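Local atomic coordinates of member of s1p family of ribosomal proteins (Pyrococcus furiosus, PDB entry 5YH1), a protein that binds manganese through its DHH domain and is probably an exonuclease acting on nucleic acids, as in RecJ-like members of the DHH family. Residues Tyr358-Pro363 and Ala378-Ala383; Ile324-Ile329 and Leu365-Gly370; Ala78-Ile83 and His95-Arg100. All blocks are in the same frame, centred on the assembly; numbering follows the deposited sequence.

Interaction 1: residues Tyr358-Pro363 and Ala378-Ala383; sequences YGEDSP and ASDGMA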
loop_
_atom_site.group_PDB
_atom_site.type_symbol
_atom_site.label_atom_id
_atom_site.label_comp_id
_atom_site.label_asym_id
_atom_site.label_seq_id
_atom_site.Cartn_x
_atom_site.Cartn_y
_atom_site.Cartn_z
ATOM N N TYR A 358 31.106 9.464 25.260
ATOM C CA TYR A 358 32.547 9.500 24.979
ATOM C C TYR A 358 33.016 10.738 24.221
ATOM O O TYR A 358 34.210 10.950 24.092
ATOM C CB TYR A 358 32.953 8.247 24.199
ATOM C CG TYR A 358 32.665 6.967 24.934
ATOM C CD1 TYR A 358 33.480 6.552 25.970
ATOM C CD2 TYR A 358 31.570 6.173 24.601
ATOM C CE1 TYR A 358 33.225 5.379 26.661
ATOM C CE2 TYR A 358 31.305 5.001 25.281
ATOM C CZ TYR A 358 32.139 4.608 26.309
ATOM O OH TYR A 358 31.887 3.437 26.987
ATOM N N GLY A 359 32.086 11.534 23.700
ATOM C CA GLY A 359 32.421 12.746 22.952
ATOM C C GLY A 359 32.365 12.560 21.446
ATOM O O GLY A 359 32.827 11.531 20.916
ATOM N N GLU A 360 31.812 13.565 20.766
ATOM C CA GLU A 360 31.750 13.627 19.295
ATOM C C GLU A 360 33.128 13.556 18.644
ATOM O O GLU A 360 33.270 13.025 17.540
ATOM C CB GLU A 360 31.045 14.923 18.857
ATOM C CG GLU A 360 31.121 15.288 17.368
ATOM C CD GLU A 360 30.065 14.601 16.503
ATOM O OE1 GLU A 360 28.864 14.892 16.706
ATOM O OE2 GLU A 360 30.436 13.798 15.603
ATOM N N ASP A 361 34.145 14.095 19.311
ATOM C CA ASP A 361 35.477 14.134 18.723
ATOM C C ASP A 361 36.261 12.865 18.978
ATOM O O ASP A 361 37.306 12.669 18.376
ATOM C CB ASP A 361 36.256 15.366 19.206
ATOM C CG ASP A 361 35.599 16.667 18.775
ATOM O OD1 ASP A 361 35.156 16.755 17.611
ATOM O OD2 ASP A 361 35.510 17.594 19.599
ATOM N N SER A 362 35.769 11.993 19.856
ATOM C CA SER A 362 36.351 10.659 19.966
ATOM C C SER A 362 35.983 9.879 18.683
ATOM O O SER A 362 34.948 10.146 18.091
ATOM C CB SER A 362 35.868 9.941 21.230
ATOM O OG SER A 362 34.598 9.337 21.043
ATOM N N PRO A 363 36.857 8.972 18.227
ATOM C CA PRO A 363 36.588 8.201 17.002
ATOM C C PRO A 363 35.571 7.084 17.242
ATOM O O PRO A 363 35.914 6.042 17.821
ATOM C CB PRO A 363 37.960 7.622 16.644
ATOM C CG PRO A 363 38.655 7.494 17.963
ATOM C CD PRO A 363 38.181 8.653 18.794
ATOM N N ALA A 378 29.613 7.479 11.543
ATOM C CA ALA A 378 30.960 7.818 11.982
ATOM C C ALA A 378 30.940 9.191 12.640
ATOM O O ALA A 378 30.447 10.145 12.059
ATOM C CB ALA A 378 31.896 7.835 10.789
ATOM N N SER A 379 31.455 9.290 13.860
ATOM C CA SER A 379 31.622 10.596 14.507
ATOM C C SER A 379 32.694 11.433 13.802
ATOM O O SER A 379 33.512 10.907 13.036
ATOM C CB SER A 379 32.027 10.413 15.964
ATOM O OG SER A 379 33.307 9.818 16.030
ATOM N N ASP A 380 32.689 12.735 14.074
ATOM C CA ASP A 380 33.699 13.655 13.531
ATOM C C ASP A 380 35.108 13.170 13.812
ATOM O O ASP A 380 35.984 13.306 12.970
ATOM C CB ASP A 380 33.515 15.052 14.105
ATOM C CG ASP A 380 32.249 15.707 13.616
ATOM O OD1 ASP A 380 31.708 15.268 12.579
ATOM O OD2 ASP A 380 31.789 16.658 14.268
ATOM N N GLY A 381 35.306 12.575 14.982
ATOM C CA GLY A 381 36.582 11.964 15.349
ATOM C C GLY A 381 37.148 10.962 14.354
ATOM O O GLY A 381 38.368 10.764 14.301
HETATM N N MSE A 382 36.278 10.322 13.570
HETATM C CA MSE A 382 36.724 9.346 12.565
HETATM C C MSE A 382 37.484 10.016 11.431
HETATM O O MSE A 382 38.267 9.371 10.735
HETATM C CB MSE A 382 35.529 8.567 12.004
HETATM C CG MSE A 382 34.747 7.783 13.055
HETATM SE SE MSE A 382 35.831 6.284 13.691
HETATM C CE MSE A 382 36.177 5.386 11.959
ATOM N N ALA A 383 37.272 11.313 11.225
ATOM C CA ALA A 383 38.051 12.054 10.225
ATOM C C ALA A 383 39.570 11.938 10.470
ATOM O O ALA A 383 40.342 11.895 9.526
ATOM C CB ALA A 383 37.627 13.515 10.196
#
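Glu-360 sends its CG anti to the backbone N (chi1 169°) and bends at chi2, which brings its carboxylate up to Asp-380, while Ser-379 holds OG between its own N and carbonyl carbon (chi1 65°), facing Ser-362. The first torsion pair yields a nearly straight bond: Asp-380 N donates to Glu-360 OE2 at 2.9 Å, with 172° at the hydrogen, using the anti lone pair of that oxygen. The second gives a 2.7 Å bond from Ser-379 OG to Ser-362 O, made in the carbonyl plane, and the same OG also bonds the backbone N of Ile-364. A weak third bond, 3.3 Å, runs from Gly-381 N to Glu-360 O.

Close fit is evident at Gly-381, where a CB would fall only 2.3 Å from Ser-362 O. Next along the chain, SE of selenomethionine Met-382 lies 3.9 Å from Pro-363 CB. The 359-362 segment is a type I beta turn whose Gly-359 O accepts from both N and OG of Ser-362. It links helix 343-358 to strand 364-369, and the contact joins that turn to the loop leaving strand 373-378.

Were Glu-360 an alanine, the amide of Asp-380 would probably lose this acceptor and Lys-355 its salt-bridge mate. The carboxylates of Glu-360 and Asp-380 come close, OE2 to OD2 3.4 Å, a like-charge approach that Lys-355 on Glu-360 OE1 probably eases; the join therefore depends on directed bonds to backbone atoms, with the nearby like charges perhaps working against it.

Interaction 2: residues Ile324-Ile329 and Leu365-Gly370; sequences IRFNTI and LTLAYG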
loop_
_atom_site.group_PDB
_atom_site.type_symbol
_atom_site.label_atom_id
_atom_site.label_comp_id
_atom_site.label_asym_id
_atom_site.label_seq_id
_atom_site.Cartn_x
_atom_site.Cartn_y
_atom_site.Cartn_z
ATOM N N ILE A 324 39.993 3.331 17.632
ATOM C CA ILE A 324 38.616 3.486 17.182
ATOM C C ILE A 324 37.663 2.708 18.077
ATOM O O ILE A 324 37.921 1.556 18.416
ATOM C CB ILE A 324 38.457 3.044 15.723
ATOM C CG1 ILE A 324 39.191 4.039 14.822
ATOM C CG2 ILE A 324 36.977 2.943 15.341
ATOM C CD1 ILE A 324 39.311 3.600 13.381
ATOM N N ARG A 325 36.579 3.360 18.492
ATOM C CA ARG A 325 35.495 2.670 19.193
ATOM C C ARG A 325 34.481 2.198 18.146
ATOM O O ARG A 325 33.804 3.011 17.507
ATOM C CB ARG A 325 34.826 3.572 20.240
ATOM C CG ARG A 325 33.675 2.902 20.987
ATOM C CD ARG A 325 33.112 3.816 22.072
ATOM N NE ARG A 325 34.077 4.011 23.147
ATOM C CZ ARG A 325 34.338 3.114 24.091
ATOM N NH1 ARG A 325 33.700 1.945 24.119
ATOM N NH2 ARG A 325 35.246 3.386 25.013
ATOM N N PHE A 326 34.402 0.883 17.973
ATOM C CA PHE A 326 33.551 0.250 16.956
ATOM C C PHE A 326 32.349 -0.418 17.635
ATOM O O PHE A 326 32.523 -1.340 18.429
ATOM C CB PHE A 326 34.393 -0.789 16.204
ATOM C CG PHE A 326 33.680 -1.499 15.079
ATOM C CD1 PHE A 326 32.877 -0.815 14.181
ATOM C CD2 PHE A 326 33.880 -2.859 14.879
ATOM C CE1 PHE A 326 32.256 -1.484 13.126
ATOM C CE2 PHE A 326 33.267 -3.531 13.829
ATOM C CZ PHE A 326 32.458 -2.841 12.949
ATOM N N ASN A 327 31.144 0.062 17.328
ATOM C CA ASN A 327 29.912 -0.465 17.905
ATOM C C ASN A 327 29.125 -1.247 16.854
ATOM O O ASN A 327 28.959 -0.782 15.730
ATOM C CB ASN A 327 29.012 0.663 18.413
ATOM C CG ASN A 327 29.737 1.652 19.309
ATOM O OD1 ASN A 327 30.509 1.271 20.180
ATOM N ND2 ASN A 327 29.469 2.931 19.107
ATOM N N THR A 328 28.617 -2.420 17.229
ATOM C CA THR A 328 27.791 -3.215 16.318
ATOM C C THR A 328 26.497 -3.625 17.002
ATOM O O THR A 328 26.477 -3.909 18.202
ATOM C CB THR A 328 28.517 -4.479 15.840
ATOM O OG1 THR A 328 28.867 -5.271 16.976
ATOM C CG2 THR A 328 29.773 -4.118 15.070
ATOM N N ILE A 329 25.417 -3.626 16.228
ATOM C CA ILE A 329 24.105 -4.010 16.727
ATOM C C ILE A 329 23.295 -4.658 15.610
ATOM O O ILE A 329 23.165 -4.113 14.512
ATOM C CB ILE A 329 23.350 -2.806 17.344
ATOM C CG1 ILE A 329 21.927 -3.184 17.761
ATOM C CG2 ILE A 329 23.305 -1.623 16.390
ATOM C CD1 ILE A 329 21.871 -4.181 18.895
ATOM N N LEU A 365 32.529 4.620 15.536
ATOM C CA LEU A 365 31.901 4.029 14.358
ATOM C C LEU A 365 30.817 3.063 14.789
ATOM O O LEU A 365 31.098 2.065 15.445
ATOM C CB LEU A 365 32.938 3.293 13.511
ATOM C CG LEU A 365 32.467 2.848 12.123
ATOM C CD1 LEU A 365 32.142 4.029 11.224
ATOM C CD2 LEU A 365 33.554 2.005 11.478
ATOM N N THR A 366 29.580 3.371 14.414
ATOM C CA THR A 366 28.432 2.557 14.775
ATOM C C THR A 366 27.894 1.855 13.540
ATOM O O THR A 366 27.546 2.493 12.550
ATOM C CB THR A 366 27.331 3.404 15.435
ATOM O OG1 THR A 366 27.818 3.935 16.679
ATOM C CG2 THR A 366 26.082 2.561 15.718
ATOM N N LEU A 367 27.851 0.532 13.605
ATOM C CA LEU A 367 27.366 -0.292 12.500
ATOM C C LEU A 367 26.114 -1.042 12.945
ATOM O O LEU A 367 26.186 -1.921 13.796
ATOM C CB LEU A 367 28.450 -1.282 12.107
ATOM C CG LEU A 367 28.059 -2.345 11.081
ATOM C CD1 LEU A 367 28.015 -1.735 9.696
ATOM C CD2 LEU A 367 29.060 -3.487 11.136
ATOM N N ALA A 368 24.971 -0.691 12.368
ATOM C CA ALA A 368 23.706 -1.361 12.675
ATOM C C ALA A 368 23.272 -2.185 11.480
ATOM O O ALA A 368 23.049 -1.630 10.413
ATOM C CB ALA A 368 22.638 -0.337 13.008
ATOM N N TYR A 369 23.131 -3.497 11.651
ATOM C CA TYR A 369 22.879 -4.377 10.506
ATOM C C TYR A 369 21.618 -5.236 10.630
ATOM O O TYR A 369 21.197 -5.618 11.725
ATOM C CB TYR A 369 24.091 -5.269 10.242
ATOM C CG TYR A 369 24.473 -6.188 11.375
ATOM C CD1 TYR A 369 23.918 -7.467 11.484
ATOM C CD2 TYR A 369 25.400 -5.792 12.334
ATOM C CE1 TYR A 369 24.277 -8.312 12.525
ATOM C CE2 TYR A 369 25.765 -6.629 13.377
ATOM C CZ TYR A 369 25.201 -7.882 13.468
ATOM O OH TYR A 369 25.568 -8.705 14.501
ATOM N N GLY A 370 21.024 -5.516 9.477
ATOM C CA GLY A 370 19.946 -6.499 9.350
ATOM C C GLY A 370 20.411 -7.686 8.522
ATOM O O GLY A 370 21.613 -7.897 8.372
HETATM O O HOH W 1 26.480 -7.050 16.994
#
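Asn-327 and Thr-366 are bridge partners on adjacent parallel strands, their side chains crossing at a slant, and the asparagine can be traced outward atom by atom. Its CB lies 3.9 Å from Leu-365 O, the carbonyl that also takes the backbone N of Asn-327 at 2.7 Å. With chi1 at -50°, CG stands beside the backbone N and the amide is carried over toward Thr-366. There ND2 donates to Thr-366 OG1 at 3.1 Å, nearly straight at 169° and with the oxygen in the amide plane. OD1 is bonded by Ser-317 OG, so both ends of the amide are engaged and its rotation is fixed; Thr-366 OG1 has a second partner in His-351 ND1.

The backbones run parallel, their short axes 14° apart, and are tied by bonds from Leu-365, Asn-327, Leu-367, Ile-329 and Tyr-369. This is the strand pair of a beta-alpha-beta crossover: helix 343-358 connects the two strands and packs on the face bearing Asn-327, Ile-329 and Ala-368. The mixed sheet is consistent with the C-terminal DHHA1-type domain of DHH proteins.

On the other face, helix 423-435 meets Phe-326 and Leu-365. The Phe-326 ring lies alongside both leucines, its CZ 3.9 Å from Leu-367 CD2, and Thr-328 CG2 sits 3.6 Å above one ring face, toward the rim. Thr-328 CG2 also touches Leu-367 CD2.

Farther along, the Tyr-369 ring has Ile-329 O over one face, 3.5 Å from CD2. A water spans the two strands, 3.0 Å from Thr-328 OG1 and 3.1 Å from Tyr-369 OH.

Interaction 3: residues Ala78-Ile83 and His95-Arg100; sequences AIIPLI and HLFKRR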
loop_
_atom_site.group_PDB
_atom_site.type_symbol
_atom_site.label_atom_id
_atom_site.label_comp_id
_atom_site.label_asym_id
_atom_site.label_seq_id
_atom_site.Cartn_x
_atom_site.Cartn_y
_atom_site.Cartn_z
ATOM N N ALA A 78 5.478 30.305 -0.586
ATOM C CA ALA A 78 5.704 31.390 -1.552
ATOM C C ALA A 78 4.861 31.234 -2.830
ATOM O O ALA A 78 4.368 32.208 -3.388
ATOM C CB ALA A 78 7.179 31.440 -1.920
ATOM N N ILE A 79 4.713 29.999 -3.295
ATOM C CA ILE A 79 4.047 29.713 -4.568
ATOM C C ILE A 79 2.525 29.885 -4.512
ATOM O O ILE A 79 1.941 30.528 -5.390
ATOM C CB ILE A 79 4.408 28.287 -5.052
ATOM C CG1 ILE A 79 5.871 28.251 -5.473
ATOM C CG2 ILE A 79 3.524 27.853 -6.221
ATOM C CD1 ILE A 79 6.475 26.870 -5.505
ATOM N N ILE A 80 1.889 29.321 -3.488
ATOM C CA ILE A 80 0.419 29.282 -3.421
ATOM C C ILE A 80 -0.228 30.672 -3.539
ATOM O O ILE A 80 -1.165 30.838 -4.321
ATOM C CB ILE A 80 -0.088 28.552 -2.147
ATOM C CG1 ILE A 80 0.232 27.050 -2.199
ATOM C CG2 ILE A 80 -1.580 28.760 -1.941
ATOM C CD1 ILE A 80 -0.323 26.319 -3.395
ATOM N N PRO A 81 0.260 31.672 -2.772
ATOM C CA PRO A 81 -0.316 33.020 -2.912
ATOM C C PRO A 81 -0.233 33.601 -4.323
ATOM O O PRO A 81 -1.166 34.275 -4.753
ATOM C CB PRO A 81 0.509 33.868 -1.935
ATOM C CG PRO A 81 1.005 32.903 -0.923
ATOM C CD PRO A 81 1.212 31.602 -1.649
ATOM N N LEU A 82 0.872 33.366 -5.027
ATOM C CA LEU A 82 1.003 33.849 -6.397
ATOM C C LEU A 82 -0.005 33.154 -7.308
ATOM O O LEU A 82 -0.649 33.798 -8.128
ATOM C CB LEU A 82 2.419 33.641 -6.942
ATOM C CG LEU A 82 3.549 34.467 -6.330
ATOM C CD1 LEU A 82 4.821 34.263 -7.138
ATOM C CD2 LEU A 82 3.190 35.951 -6.253
ATOM N N ILE A 83 -0.147 31.842 -7.152
ATOM C CA ILE A 83 -1.134 31.094 -7.922
ATOM C C ILE A 83 -2.530 31.665 -7.693
ATOM O O ILE A 83 -3.304 31.817 -8.639
ATOM C CB ILE A 83 -1.110 29.591 -7.576
ATOM C CG1 ILE A 83 0.165 28.950 -8.132
ATOM C CG2 ILE A 83 -2.351 28.884 -8.125
ATOM C CD1 ILE A 83 0.394 27.527 -7.666
ATOM N N HIS A 95 -5.305 22.518 -7.664
ATOM C CA HIS A 95 -5.099 21.799 -8.902
ATOM C C HIS A 95 -3.720 22.043 -9.525
ATOM O O HIS A 95 -3.133 21.124 -10.089
ATOM C CB HIS A 95 -6.187 22.170 -9.900
ATOM C CG HIS A 95 -6.094 21.406 -11.173
ATOM N ND1 HIS A 95 -6.166 20.032 -11.211
ATOM C CD2 HIS A 95 -5.891 21.811 -12.447
ATOM C CE1 HIS A 95 -6.028 19.622 -12.460
ATOM N NE2 HIS A 95 -5.863 20.684 -13.228
ATOM N N LEU A 96 -3.220 23.272 -9.430
ATOM C CA LEU A 96 -2.010 23.679 -10.142
ATOM C C LEU A 96 -0.727 23.607 -9.296
ATOM O O LEU A 96 0.355 24.018 -9.748
ATOM C CB LEU A 96 -2.198 25.082 -10.716
ATOM C CG LEU A 96 -3.311 25.221 -11.756
ATOM C CD1 LEU A 96 -3.490 26.680 -12.139
ATOM C CD2 LEU A 96 -3.022 24.374 -12.985
ATOM N N PHE A 97 -0.843 23.080 -8.081
ATOM C CA PHE A 97 0.325 22.785 -7.269
ATOM C C PHE A 97 0.147 21.501 -6.469
ATOM O O PHE A 97 -0.851 21.331 -5.766
ATOM C CB PHE A 97 0.640 23.938 -6.321
ATOM C CG PHE A 97 1.835 23.681 -5.450
ATOM C CD1 PHE A 97 3.108 23.952 -5.912
ATOM C CD2 PHE A 97 1.685 23.145 -4.177
ATOM C CE1 PHE A 97 4.218 23.706 -5.130
ATOM C CE2 PHE A 97 2.792 22.897 -3.383
ATOM C CZ PHE A 97 4.058 23.180 -3.862
ATOM N N LYS A 98 1.142 20.623 -6.555
ATOM C CA LYS A 98 1.165 19.380 -5.802
ATOM C C LYS A 98 2.513 19.196 -5.122
ATOM O O LYS A 98 3.552 19.320 -5.763
ATOM C CB LYS A 98 0.921 18.198 -6.739
ATOM C CG LYS A 98 -0.453 18.191 -7.384
ATOM C CD LYS A 98 -1.525 17.869 -6.349
ATOM C CE LYS A 98 -2.899 18.320 -6.810
ATOM N NZ LYS A 98 -3.340 17.593 -8.015
ATOM N N ARG A 99 2.486 18.887 -3.826
ATOM C CA ARG A 99 3.687 18.564 -3.073
ATOM C C ARG A 99 3.624 17.087 -2.690
ATOM O O ARG A 99 2.653 16.647 -2.081
ATOM C CB ARG A 99 3.804 19.470 -1.838
ATOM C CG ARG A 99 5.092 19.294 -1.049
ATOM C CD ARG A 99 5.239 20.330 0.056
ATOM N NE ARG A 99 4.076 20.355 0.946
ATOM C CZ ARG A 99 3.817 19.465 1.898
ATOM N NH1 ARG A 99 4.638 18.464 2.123
ATOM N NH2 ARG A 99 2.729 19.583 2.639
ATOM N N ARG A 100 4.669 16.335 -3.047
ATOM C CA ARG A 100 4.722 14.891 -2.813
ATOM C C ARG A 100 6.040 14.486 -2.176
ATOM O O ARG A 100 7.093 14.668 -2.783
ATOM C CB ARG A 100 4.549 14.140 -4.129
ATOM C CG ARG A 100 3.194 14.374 -4.756
ATOM C CD ARG A 100 3.035 13.697 -6.108
ATOM N NE ARG A 100 1.718 14.027 -6.655
ATOM C CZ ARG A 100 1.435 14.215 -7.940
ATOM N NH1 ARG A 100 2.363 14.083 -8.891
ATOM N NH2 ARG A 100 0.199 14.541 -8.273
#
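Phe-97 meets three isoleucines of helix 66-86 at once, and this cluster is the tight part of the contact. Its CG lies anti to the backbone N (chi1 180°), which carries the ring across to the helix. Ile-80 CD1 comes to 3.8 Å from Phe-97 CD2. Ile-79 uses two branches along the CD1-CE1 bond, from the same side of the ring plane as Ile-80, CG2 at 3.9 Å from Phe-97 CD1 and CD1 at 3.9 Å from Phe-97 CE1. Ile-83 reaches the root of the side chain instead, its CD1 3.8 Å from Phe-97 CB. All three isoleucines cross the phenylalanine at about a right angle.

The contact is looser at Leu-96, which is partly exposed. It points its CB toward the helix, yet that atom stays 4.6 Å from Ile-83 CG2, and the closest approach is to its backbone, Ile-83 CD1 to Leu-96 O at 4.1 Å. Lys-98, also partly exposed, turns away from the helix.

Helix 78-83 and strand 97-100 run antiparallel, 162° between directions, with their axes 10.3 Å apart, the spacing of a helix laid on a sheet. Helix 66-86 lies in the beta-alpha-beta connection from strand 58-63 to the edge strand 97-102 of the parallel sheet, in the N-terminal DHH region; the manganese ligand Asp-67 is in its first turn, well away from this contact. Ile-58 and Leu-60 also touch Phe-97, and Ile-48 and Ile-52 of helix 32-53 touch Ile-79.

No hydrogen bond crosses between the two segments, so the position of the helix on the strand here rests on apolar shape fit and on methyl groups packed against one phenylalanine side chain.

Interactions 1 and 2 belong to the C-terminal mixed sheet and touch directly: Pro-363 O lies 2.8 Å from Arg-325 N, a probable hydrogen bond, and Met-382 CE packs on Ile-324 CD1. Residues 358-363, touching in interaction 1, lead straight into strand 364-369, which interaction 2 pairs within the sheet. Interaction 3 stands apart in the parallel-sheet DHH region, its centre about 43 Å from the centre of either. Interactions 2 and 3 are buried, interaction 1 only partly. The chemistry follows: polar bonds and like charges in the loops, a backbone ladder with one polar side-chain bond and apolar packing between strands, and purely apolar packing where helix meets sheet.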